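Local coordinates for protein D-alanyl-D-alanine carboxypeptidase (Mycobacterium tuberculosis H37Rv, PDB 4RYE) that probably removes the terminal D-alanine residue from peptidoglycan stem peptides, acting as a serine-type D,D-carboxypeptidase in cell wall biogenesis, at residues 97-102 with 169-174. Sequence-based numbering, arbitrary orientation.
Sequences GLLLVS and PVFAQI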
loop_
_atom_site.group_PDB
_atom_site.type_symbol
_atom_site.label_atom_id
_atom_site.label_comp_id
_atom_site.label_asym_id
_atom_site.label_seq_id
_atom_site.Cartn_x
_atom_site.Cartn_y
_atom_site.Cartn_z
ATOM N N GLY A 97 -11.493 -3.048 -5.942
ATOM C CA GLY A 97 -11.121 -2.010 -6.891
ATOM C C GLY A 97 -9.983 -1.168 -6.341
ATOM O O GLY A 97 -9.013 -0.859 -7.056
ATOM N N LEU A 98 -10.088 -0.822 -5.059
ATOM C CA LEU A 98 -9.057 -0.038 -4.376
ATOM C C LEU A 98 -7.697 -0.723 -4.362
ATOM O O LEU A 98 -6.671 -0.104 -4.673
ATOM C CB LEU A 98 -9.477 0.230 -2.927
ATOM C CG LEU A 98 -8.564 1.167 -2.142
ATOM C CD1 LEU A 98 -8.763 2.587 -2.642
ATOM C CD2 LEU A 98 -8.845 1.075 -0.646
ATOM N N LEU A 99 -7.687 -1.999 -3.993
ATOM C CA LEU A 99 -6.439 -2.695 -3.711
ATOM C C LEU A 99 -5.844 -3.456 -4.894
ATOM O O LEU A 99 -4.634 -3.648 -4.944
ATOM C CB LEU A 99 -6.614 -3.620 -2.516
ATOM C CG LEU A 99 -6.941 -2.910 -1.194
ATOM C CD1 LEU A 99 -7.110 -3.939 -0.099
ATOM C CD2 LEU A 99 -5.863 -1.896 -0.812
ATOM N N LEU A 100 -6.677 -3.888 -5.839
ATOM C CA LEU A 100 -6.168 -4.637 -7.000
ATOM C C LEU A 100 -5.747 -3.741 -8.167
ATOM O O LEU A 100 -4.745 -4.013 -8.837
ATOM C CB LEU A 100 -7.188 -5.674 -7.493
ATOM C CG LEU A 100 -7.117 -7.070 -6.865
ATOM C CD1 LEU A 100 -7.270 -6.997 -5.354
ATOM C CD2 LEU A 100 -8.183 -7.975 -7.452
ATOM N N VAL A 101 -6.509 -2.684 -8.424
ATOM C CA VAL A 101 -6.192 -1.810 -9.557
ATOM C C VAL A 101 -5.963 -0.348 -9.161
ATOM O O VAL A 101 -5.885 0.528 -10.032
ATOM C CB VAL A 101 -7.249 -1.900 -10.690
ATOM C CG1 VAL A 101 -7.439 -3.341 -11.148
ATOM C CG2 VAL A 101 -8.572 -1.297 -10.246
ATOM N N SER A 102 -5.846 -0.094 -7.857
ATOM C CA SER A 102 -5.562 1.247 -7.342
ATOM C C SER A 102 -6.590 2.277 -7.816
ATOM O O SER A 102 -6.235 3.396 -8.198
ATOM C CB SER A 102 -4.159 1.698 -7.759
ATOM O OG SER A 102 -3.654 2.655 -6.843
ATOM N N PRO A 169 -7.697 -10.510 8.348
ATOM C CA PRO A 169 -7.789 -11.646 7.420
ATOM C C PRO A 169 -8.413 -11.284 6.068
ATOM O O PRO A 169 -8.036 -11.868 5.058
ATOM C CB PRO A 169 -8.665 -12.663 8.179
ATOM C CG PRO A 169 -9.362 -11.865 9.266
ATOM C CD PRO A 169 -8.421 -10.746 9.613
ATOM N N VAL A 170 -9.353 -10.343 6.039
ATOM C CA VAL A 170 -9.923 -9.936 4.761
ATOM C C VAL A 170 -8.918 -9.157 3.923
ATOM O O VAL A 170 -8.796 -9.382 2.715
ATOM C CB VAL A 170 -11.230 -9.121 4.945
ATOM C CG1 VAL A 170 -11.708 -8.597 3.605
ATOM C CG2 VAL A 170 -12.293 -10.000 5.600
ATOM N N PHE A 171 -8.182 -8.251 4.557
ATOM C CA PHE A 171 -7.152 -7.521 3.823
ATOM C C PHE A 171 -6.134 -8.489 3.242
ATOM O O PHE A 171 -5.771 -8.390 2.062
ATOM C CB PHE A 171 -6.436 -6.483 4.696
ATOM C CG PHE A 171 -5.395 -5.688 3.942
ATOM C CD1 PHE A 171 -4.088 -6.148 3.833
ATOM C CD2 PHE A 171 -5.734 -4.493 3.319
ATOM C CE1 PHE A 171 -3.123 -5.432 3.113
ATOM C CE2 PHE A 171 -4.779 -3.755 2.601
ATOM C CZ PHE A 171 -3.464 -4.232 2.502
ATOM N N ALA A 172 -5.652 -9.408 4.077
ATOM C CA ALA A 172 -4.667 -10.396 3.630
ATOM C C ALA A 172 -5.188 -11.209 2.451
ATOM O O ALA A 172 -4.433 -11.537 1.526
ATOM C CB ALA A 172 -4.258 -11.313 4.778
ATOM N N GLN A 173 -6.476 -11.528 2.468
ATOM C CA GLN A 173 -7.075 -12.268 1.357
ATOM C C GLN A 173 -7.087 -11.433 0.078
ATOM O O GLN A 173 -6.660 -11.902 -0.982
ATOM C CB GLN A 173 -8.499 -12.711 1.703
ATOM C CG GLN A 173 -9.166 -13.555 0.615
ATOM C CD GLN A 173 -10.524 -14.077 1.032
ATOM O OE1 GLN A 173 -11.471 -13.308 1.195
ATOM N NE2 GLN A 173 -10.623 -15.390 1.223
ATOM N N ILE A 174 -7.566 -10.195 0.185
ATOM C CA ILE A 174 -7.699 -9.323 -0.987
ATOM C C ILE A 174 -6.353 -9.003 -1.634
ATOM O O ILE A 174 -6.193 -9.139 -2.847
ATOM C CB ILE A 174 -8.411 -8.000 -0.631
ATOM C CG1 ILE A 174 -9.861 -8.276 -0.221
ATOM C CG2 ILE A 174 -8.380 -7.030 -1.820
ATOM C CD1 ILE A 174 -10.534 -7.079 0.453
#
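L99 reaches from the last turn of helix 91-100 into the angle between F171 and I174 on helix 169-176. Its CD1 does most of the touching, lying 3.6 Å from F171 CE2 and 3.8 Å from I174 CG2, while CD2 grazes the same ring atom, CE2. Leucine suits the spot because its branched end lets one methyl meet both partners while the other also lies by the ring. The methyl CD1 approaches the phenyl ring obliquely, and the two side chains cross at about a right angle. F171 has chi1 near trans (-178°), which carries its ring toward L99; the ring also rests on V51 and L58 of helix 50-60 and on A165 and M166 of helix 155-166. A flat, apolar group suits this buried meeting of four helices, where no hydrogen bond links the two segments.

The helices belong to the largely helical part of the penicillin-binding, beta-lactamase-like fold of the S11 peptidases. Helix 91-100 leads into S102, by similarity an active-site residue, whose OG is hydrogen-bonded to S47, the inferred acyl-ester nucleophile, and to K208. The side chain of L99 comes within about 5 Å of that of K50, the probable proton acceptor.

I174 meets both leucines through its beta branch: chi1 of -66° leaves CG2, not CG1, trans to the backbone N, which directs CG2 at L99 and L100. L100 CD1 lies 3.7 Å from I174 CG2 and 3.5 Å from I174 O, a van der Waals contact with the carbonyl oxygen. Leucine suits the place because its CB does not point at the neighbouring helix, and the chain is long enough for CD1 to get there.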